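Local coordinates for flavin-dependent monooxygenase, oxygenase subunit HsaA (Mycobacterium tuberculosis, PDB 3AFF), which probably hydroxylates the phenolic secosteroid 3-HSA to the catechol 3,4-DHSA during cholesterol breakdown, using reduced flavin and molecular oxygen, at residues A[82-87]-A[188-193]; A[139-144]-A[366-371]. All blocks are in the same frame, centred on the assembly; numbering follows the deposited sequence.

Contact 1: residues A[82-87]-A[188-193]; sequences TGWVSS and RGTGSN
Thr190 presses its methyl and its backbone against two consecutive residues of helix 80-96, Trp84 and Val85. The van der Waals contacts come first. Thr190 CG2 sits 3.5 Å from Trp84 CD1, on the pyrrole side of the indole. It approaches the indole obliquely. Trp84 CG lies anti to the backbone N (chi1 -175°), and this swings the indole out from the helix to meet the threonine. Val85 uses one branch: its CG2 is 3.5 Å from Thr190 CA and 3.7 Å from Thr190 CB. All four touching residues, Ser192 included, are buried.

The contact joins the N-terminal helical region of an acyl-CoA dehydrogenase-type fold to the loop between strands 177-179 and 193-198 of its middle beta domain. Trp84 is an FMN-binding residue by similarity, so the contact probably borders the flavin pocket.

No hydrogen bond crosses between 82-87 and 188-193. The polar groups are held in other ways. Ser192 OG lies 2.7 Å from Thr190 OG1, a bond whose proton is not settled, and is also hydrogen-bonded to Ser143 OG. Thr190 OG1 is also bonded to Leu187 O. Trp84 NE1 is 4.5 Å from Ser192 OG and takes Ser143 OG as its partner. Gly191 has positive phi where the loop turns, and Ser192 is the centre of an inverse gamma turn. Within the helix, Ser86 OG bonds to Thr82 O at 2.7 Å from above the carbonyl plane. Ser86 N reaches the same oxygen from the opposite face.

Contact 2: residues A[139-144]-A[366-371]; sequences WNWSSG and RVHAAN
Trp141 lays the six-membered ring of its indole over the imidazole of His368 in an offset stack. The centroids are 4.2 Å apart and the planes are tilted by 22°. The pair joins strand 132-142, in the middle beta domain of the acyl-CoA dehydrogenase-type fold, to the last turn of helix 354-370 in the C-terminal helical domain. Both residues are expected to bind FMN, as in related enzymes, so the stack probably forms part of the flavin site.

The two side chains run antiparallel as they overlap. The imidazole comes over the indole face, with His368 CG 3.9 Å from Trp141 CZ3. Farther out on the indole, His368 CB lies 3.7 Å from Trp141 CH2. This methylene makes a CH-pi contact, with CB 4.1 Å from the centroid of the six-membered ring. With chi1 at -170°, the His368 side chain extends away from its own backbone nitrogen, bringing the imidazole along the indole face. The contact has no hydrogen bond between 139-144 and 366-371.

Trp141 is also held from other directions. The ring of Trp182 meets it edge-to-face, and Leu349 of a second subunit packs on it. Its NE1 donates to Ala346 O of that same subunit, so the stack lies at a subunit interface. On the imidazole, the stacked face has Trp141 CE3 3.6 Å above its plane, displaced toward the ring's rim.

How the contacts relate
Following the chain from the N terminus, 82-87 comes first, on helix 80-96 after three earlier helices. Strand 132-142, on which 139-144 lies, follows. Next comes the loop 188-193, which returns to 82-87 and closes contact 1 across 100 intervening residues. Contact 2 closes much later, when 366-371 meets 139-144 after 221 residues. The segments alternate, so the two closures cross. Contact 1 ties the N-terminal helices to the beta domain, and contact 2 ties that domain to the C-terminal helices. Their centres are about 10 Å apart and they touch directly: Gly144 N is 2.9 Å from Thr190 O, a probable hydrogen bond, and the Trp84 indole packs on the His368 imidazole.

Contact 1: residues A[82-87]-A[188-193]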
ATOM      1  N   THR A  82      39.529 -12.204 -21.304  1.00 24.62           N
ATOM      2  CA  THR A  82      40.527 -12.929 -20.520  1.00 23.79           C
ATOM      3  C   THR A  82      39.908 -13.504 -19.262  1.00 22.94           C
ATOM      4  O   THR A  82      40.078 -14.692 -18.980  1.00 23.27           O
ATOM      5  CB  THR A  82      41.734 -12.035 -20.152  1.00 24.06           C
ATOM      6  OG1 THR A  82      42.398 -11.628 -21.361  1.00 24.97           O
ATOM      7  CG2 THR A  82      42.734 -12.796 -19.209  1.00 23.73           C
ATOM      8  N   GLY A  83      39.176 -12.687 -18.526  1.00 20.95           N
ATOM      9  CA  GLY A  83      38.486 -13.156 -17.310  1.00 21.13           C
ATOM     10  C   GLY A  83      37.464 -14.256 -17.637  1.00 20.26           C
ATOM     11  O   GLY A  83      37.349 -15.245 -16.893  1.00 18.54           O
ATOM     12  N   TRP A  84      36.687 -14.058 -18.722  1.00 20.47           N
ATOM     13  CA  TRP A  84      35.733 -15.073 -19.189  1.00 20.29           C
ATOM     14  C   TRP A  84      36.387 -16.450 -19.485  1.00 20.76           C
ATOM     15  O   TRP A  84      35.933 -17.470 -18.971  1.00 19.16           O
ATOM     16  CB  TRP A  84      35.058 -14.591 -20.440  1.00 20.29           C
ATOM     17  CG  TRP A  84      33.952 -15.471 -21.006  1.00 20.24           C
ATOM     18  CD1 TRP A  84      34.071 -16.442 -22.011  1.00 20.88           C
ATOM     19  CD2 TRP A  84      32.563 -15.382 -20.702  1.00 17.63           C
ATOM     20  NE1 TRP A  84      32.824 -16.950 -22.321  1.00 19.68           N
ATOM     21  CE2 TRP A  84      31.889 -16.339 -21.514  1.00 18.65           C
ATOM     22  CE3 TRP A  84      31.805 -14.598 -19.782  1.00 21.28           C
ATOM     23  CZ2 TRP A  84      30.519 -16.514 -21.449  1.00 20.92           C
ATOM     24  CZ3 TRP A  84      30.461 -14.775 -19.716  1.00 19.75           C
ATOM     25  CH2 TRP A  84      29.810 -15.726 -20.541  1.00 20.23           C
ATOM     26  N   VAL A  85      37.396 -16.475 -20.363  1.00 21.20           N
ATOM     27  CA  VAL A  85      38.118 -17.713 -20.710  1.00 21.97           C
ATOM     28  C   VAL A  85      38.811 -18.304 -19.510  1.00 22.75           C
ATOM     29  O   VAL A  85      38.778 -19.548 -19.298  1.00 24.20           O
ATOM     30  CB  VAL A  85      39.178 -17.490 -21.847  1.00 22.23           C
ATOM     31  CG1 VAL A  85      39.920 -18.802 -22.119  1.00 22.91           C
ATOM     32  CG2 VAL A  85      38.486 -17.089 -23.143  1.00 20.28           C
ATOM     33  N   SER A  86      39.409 -17.451 -18.681  1.00 22.08           N
ATOM     34  CA  SER A  86      40.101 -17.958 -17.478  1.00 22.17           C
ATOM     35  C   SER A  86      39.165 -18.696 -16.542  1.00 21.49           C
ATOM     36  O   SER A  86      39.473 -19.776 -16.039  1.00 21.47           O
ATOM     37  CB  SER A  86      40.880 -16.843 -16.718  1.00 22.64           C
ATOM     38  OG  SER A  86      41.817 -16.217 -17.579  1.00 22.33           O
ATOM     39  N   SER A  87      38.028 -18.080 -16.249  1.00 20.43           N
ATOM     40  CA  SER A  87      37.063 -18.730 -15.415  1.00 19.63           C
ATOM     41  C   SER A  87      36.656 -20.129 -15.967  1.00 18.52           C
ATOM     42  O   SER A  87      36.636 -21.086 -15.227  1.00 18.19           O
ATOM     43  CB  SER A  87      35.820 -17.853 -15.324  1.00 18.50           C
ATOM     44  OG  SER A  87      34.956 -18.285 -14.283  1.00 18.43           O
ATOM     45  N   ARG A 188      34.915 -10.788 -27.924  1.00 25.04           N
ATOM     46  CA  ARG A 188      35.581 -11.157 -29.152  1.00 25.18           C
ATOM     47  C   ARG A 188      36.864 -11.935 -28.909  1.00 25.57           C
ATOM     48  O   ARG A 188      37.205 -12.801 -29.698  1.00 26.39           O
ATOM     49  CB  ARG A 188      35.849  -9.905 -30.004  1.00 26.37           C
ATOM     50  CG  ARG A 188      34.616  -9.121 -30.411  1.00 24.07           C
ATOM     51  CD  ARG A 188      35.031  -7.772 -30.985  1.00 28.90           C
ATOM     52  NE  ARG A 188      33.847  -6.986 -31.337  1.00 31.30           N
ATOM     53  CZ  ARG A 188      33.828  -5.658 -31.520  1.00 33.77           C
ATOM     54  NH1 ARG A 188      34.950  -4.929 -31.374  1.00 32.55           N
ATOM     55  NH2 ARG A 188      32.673  -5.055 -31.824  1.00 33.25           N
ATOM     56  N   GLY A 189      37.559 -11.682 -27.814  1.00 24.23           N
ATOM     57  CA  GLY A 189      38.840 -12.339 -27.634  1.00 24.16           C
ATOM     58  C   GLY A 189      38.700 -13.710 -26.987  1.00 25.14           C
ATOM     59  O   GLY A 189      39.711 -14.300 -26.644  1.00 26.31           O
ATOM     60  N   THR A 190      37.470 -14.235 -26.815  1.00 24.38           N
ATOM     61  CA  THR A 190      37.299 -15.490 -26.080  1.00 22.76           C
ATOM     62  C   THR A 190      37.490 -16.714 -27.047  1.00 23.40           C
ATOM     63  O   THR A 190      37.655 -17.873 -26.591  1.00 23.91           O
ATOM     64  CB  THR A 190      35.935 -15.570 -25.379  1.00 21.48           C
ATOM     65  OG1 THR A 190      34.914 -15.602 -26.368  1.00 21.68           O
ATOM     66  CG2 THR A 190      35.653 -14.371 -24.385  1.00 19.41           C
ATOM     67  N   GLY A 191      37.432 -16.473 -28.360  1.00 21.62           N
ATOM     68  CA  GLY A 191      37.645 -17.556 -29.340  1.00 21.71           C
ATOM     69  C   GLY A 191      36.706 -18.736 -29.069  1.00 22.52           C
ATOM     70  O   GLY A 191      37.113 -19.895 -29.063  1.00 23.15           O
ATOM     71  N   SER A 192      35.442 -18.420 -28.834  1.00 21.95           N
ATOM     72  CA  SER A 192      34.429 -19.409 -28.470  1.00 21.27           C
ATOM     73  C   SER A 192      33.983 -20.173 -29.732  1.00 21.15           C
ATOM     74  O   SER A 192      32.828 -20.070 -30.164  1.00 21.60           O
ATOM     75  CB  SER A 192      33.268 -18.757 -27.699  1.00 19.48           C
ATOM     76  OG  SER A 192      33.756 -18.025 -26.546  1.00 19.02           O
ATOM     77  N   ASN A 193      34.931 -20.934 -30.303  1.00 20.99           N
ATOM     78  CA  ASN A 193      34.739 -21.623 -31.587  1.00 22.25           C
ATOM     79  C   ASN A 193      33.954 -22.954 -31.513  1.00 21.84           C
ATOM     80  O   ASN A 193      33.501 -23.373 -30.441  1.00 21.92           O
ATOM     81  CB  ASN A 193      36.074 -21.733 -32.360  1.00 22.70           C
ATOM     82  CG  ASN A 193      36.552 -20.383 -32.885  1.00 23.77           C
ATOM     83  OD1 ASN A 193      37.670 -19.959 -32.614  1.00 28.52           O
ATOM     84  ND2 ASN A 193      35.696 -19.699 -33.608  1.00 20.51           N
TER

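Contact 2: residues A[139-144]-A[366-371]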
ATOM      1  N   TRP A 139      29.324 -28.663 -31.732  1.00 20.20           N
ATOM      2  CA  TRP A 139      29.067 -27.911 -30.492  1.00 20.78           C
ATOM      3  C   TRP A 139      29.715 -26.543 -30.549  1.00 21.22           C
ATOM      4  O   TRP A 139      30.926 -26.459 -30.689  1.00 22.52           O
ATOM      5  CB  TRP A 139      29.728 -28.662 -29.337  1.00 18.51           C
ATOM      6  CG  TRP A 139      28.932 -29.792 -28.747  1.00 18.03           C
ATOM      7  CD1 TRP A 139      28.067 -29.706 -27.716  1.00 15.31           C
ATOM      8  CD2 TRP A 139      28.989 -31.170 -29.107  1.00 16.89           C
ATOM      9  NE1 TRP A 139      27.525 -30.937 -27.412  1.00 16.71           N
ATOM     10  CE2 TRP A 139      28.101 -31.859 -28.253  1.00 16.87           C
ATOM     11  CE3 TRP A 139      29.687 -31.897 -30.091  1.00 19.82           C
ATOM     12  CZ2 TRP A 139      27.916 -33.226 -28.324  1.00 15.20           C
ATOM     13  CZ3 TRP A 139      29.481 -33.248 -30.166  1.00 17.02           C
ATOM     14  CH2 TRP A 139      28.613 -33.907 -29.296  1.00 14.83           C
ATOM     15  N   ASN A 140      28.931 -25.480 -30.392  1.00 21.94           N
ATOM     16  CA  ASN A 140      29.441 -24.126 -30.507  1.00 22.70           C
ATOM     17  C   ASN A 140      29.818 -23.496 -29.164  1.00 22.00           C
ATOM     18  O   ASN A 140      29.642 -24.099 -28.112  1.00 20.36           O
ATOM     19  CB  ASN A 140      28.392 -23.229 -31.229  1.00 24.84           C
ATOM     20  CG  ASN A 140      27.129 -23.016 -30.397  1.00 27.25           C
ATOM     21  OD1 ASN A 140      27.082 -23.339 -29.195  1.00 29.79           O
ATOM     22  ND2 ASN A 140      26.114 -22.434 -31.017  1.00 28.43           N
ATOM     23  N   TRP A 141      30.344 -22.277 -29.224  1.00 21.85           N
ATOM     24  CA  TRP A 141      30.605 -21.500 -28.007  1.00 21.99           C
ATOM     25  C   TRP A 141      31.587 -22.173 -27.067  1.00 21.61           C
ATOM     26  O   TRP A 141      31.399 -22.121 -25.834  1.00 20.04           O
ATOM     27  CB  TRP A 141      29.307 -21.267 -27.238  1.00 22.68           C
ATOM     28  CG  TRP A 141      28.684 -19.904 -27.391  1.00 22.12           C
ATOM     29  CD1 TRP A 141      27.631 -19.565 -28.211  1.00 23.29           C
ATOM     30  CD2 TRP A 141      29.016 -18.715 -26.640  1.00 24.52           C
ATOM     31  NE1 TRP A 141      27.331 -18.227 -28.051  1.00 26.97           N
ATOM     32  CE2 TRP A 141      28.156 -17.685 -27.090  1.00 25.97           C
ATOM     33  CE3 TRP A 141      29.984 -18.419 -25.649  1.00 25.55           C
ATOM     34  CZ2 TRP A 141      28.219 -16.382 -26.577  1.00 26.91           C
ATOM     35  CZ3 TRP A 141      30.081 -17.114 -25.154  1.00 24.68           C
ATOM     36  CH2 TRP A 141      29.188 -16.104 -25.608  1.00 24.88           C
ATOM     37  N   SER A 142      32.637 -22.784 -27.603  1.00 21.61           N
ATOM     38  CA  SER A 142      33.610 -23.429 -26.713  1.00 21.63           C
ATOM     39  C   SER A 142      34.702 -22.435 -26.385  1.00 21.20           C
ATOM     40  O   SER A 142      35.703 -22.386 -27.044  1.00 21.67           O
ATOM     41  CB  SER A 142      34.112 -24.762 -27.270  1.00 22.05           C
ATOM     42  OG  SER A 142      35.036 -25.359 -26.350  1.00 19.49           O
ATOM     43  N   SER A 143      34.484 -21.625 -25.338  1.00 21.45           N
ATOM     44  CA  SER A 143      35.423 -20.572 -24.951  1.00 19.69           C
ATOM     45  C   SER A 143      36.852 -21.091 -24.648  1.00 20.76           C
ATOM     46  O   SER A 143      37.040 -22.111 -23.906  1.00 19.61           O
ATOM     47  CB  SER A 143      34.852 -19.765 -23.769  1.00 19.04           C
ATOM     48  OG  SER A 143      33.587 -19.174 -24.118  1.00 19.42           O
ATOM     49  N   GLY A 144      37.859 -20.413 -25.242  1.00 20.38           N
ATOM     50  CA  GLY A 144      39.272 -20.854 -25.054  1.00 19.26           C
ATOM     51  C   GLY A 144      39.667 -22.241 -25.611  1.00 20.57           C
ATOM     52  O   GLY A 144      40.699 -22.791 -25.203  1.00 19.46           O
ATOM     53  N   ARG A 366      25.793 -11.932 -20.844  1.00 22.06           N
ATOM     54  CA  ARG A 366      24.389 -12.035 -20.542  1.00 22.67           C
ATOM     55  C   ARG A 366      23.593 -12.819 -21.594  1.00 21.97           C
ATOM     56  O   ARG A 366      22.707 -13.589 -21.219  1.00 21.70           O
ATOM     57  CB  ARG A 366      23.799 -10.633 -20.316  1.00 21.95           C
ATOM     58  CG  ARG A 366      22.346 -10.572 -19.837  1.00 26.21           C
ATOM     59  CD  ARG A 366      21.913 -11.370 -18.567  1.00 36.64           C
ATOM     60  NE  ARG A 366      20.546 -11.881 -18.823  1.00 41.36           N
ATOM     61  CZ  ARG A 366      19.959 -12.957 -18.257  1.00 48.40           C
ATOM     62  NH1 ARG A 366      18.713 -13.318 -18.620  1.00 44.69           N
ATOM     63  NH2 ARG A 366      20.585 -13.683 -17.319  1.00 51.95           N
ATOM     64  N   VAL A 367      23.865 -12.599 -22.868  1.00 22.55           N
ATOM     65  CA  VAL A 367      23.224 -13.430 -23.901  1.00 23.74           C
ATOM     66  C   VAL A 367      23.568 -14.915 -23.735  1.00 23.78           C
ATOM     67  O   VAL A 367      22.685 -15.768 -23.876  1.00 25.22           O
ATOM     68  CB  VAL A 367      23.207 -12.929 -25.429  1.00 24.59           C
ATOM     69  CG1 VAL A 367      23.547 -11.449 -25.677  1.00 24.21           C
ATOM     70  CG2 VAL A 367      23.780 -13.936 -26.470  1.00 22.43           C
ATOM     71  N   HIS A 368      24.829 -15.221 -23.436  1.00 22.21           N
ATOM     72  CA  HIS A 368      25.208 -16.602 -23.141  1.00 23.13           C
ATOM     73  C   HIS A 368      24.417 -17.181 -21.958  1.00 22.29           C
ATOM     74  O   HIS A 368      23.779 -18.218 -22.090  1.00 24.08           O
ATOM     75  CB  HIS A 368      26.709 -16.754 -22.908  1.00 21.91           C
ATOM     76  CG  HIS A 368      27.144 -18.190 -22.835  1.00 23.74           C
ATOM     77  ND1 HIS A 368      27.779 -18.728 -21.733  1.00 28.31           N
ATOM     78  CD2 HIS A 368      26.999 -19.216 -23.718  1.00 24.99           C
ATOM     79  CE1 HIS A 368      28.043 -20.007 -21.954  1.00 23.16           C
ATOM     80  NE2 HIS A 368      27.569 -20.328 -23.147  1.00 25.27           N
ATOM     81  N   ALA A 369      24.424 -16.481 -20.810  1.00 21.75           N
ATOM     82  CA  ALA A 369      23.639 -16.840 -19.617  1.00 20.54           C
ATOM     83  C   ALA A 369      22.153 -16.980 -19.927  1.00 21.80           C
ATOM     84  O   ALA A 369      21.499 -17.933 -19.467  1.00 19.31           O
ATOM     85  CB  ALA A 369      23.858 -15.776 -18.450  1.00 21.05           C
ATOM     86  N   ALA A 370      21.592 -16.065 -20.721  1.00 20.23           N
ATOM     87  CA  ALA A 370      20.146 -16.199 -20.995  1.00 22.04           C
ATOM     88  C   ALA A 370      19.854 -17.378 -21.953  1.00 20.58           C
ATOM     89  O   ALA A 370      18.775 -17.900 -21.935  1.00 23.30           O
ATOM     90  CB  ALA A 370      19.544 -14.886 -21.531  1.00 21.29           C
ATOM     91  N   ASN A 371      20.832 -17.814 -22.731  1.00 22.66           N
ATOM     92  CA  ASN A 371      20.684 -18.967 -23.644  1.00 23.70           C
ATOM     93  C   ASN A 371      21.118 -20.316 -23.006  1.00 24.92           C
ATOM     94  O   ASN A 371      21.278 -21.306 -23.726  1.00 25.85           O
ATOM     95  CB  ASN A 371      21.375 -18.706 -25.000  1.00 23.68           C
ATOM     96  CG  ASN A 371      20.598 -17.699 -25.833  1.00 26.33           C
ATOM     97  OD1 ASN A 371      20.841 -16.480 -25.720  1.00 30.50           O
ATOM     98  ND2 ASN A 371      19.563 -18.168 -26.560  1.00 24.26           N
TER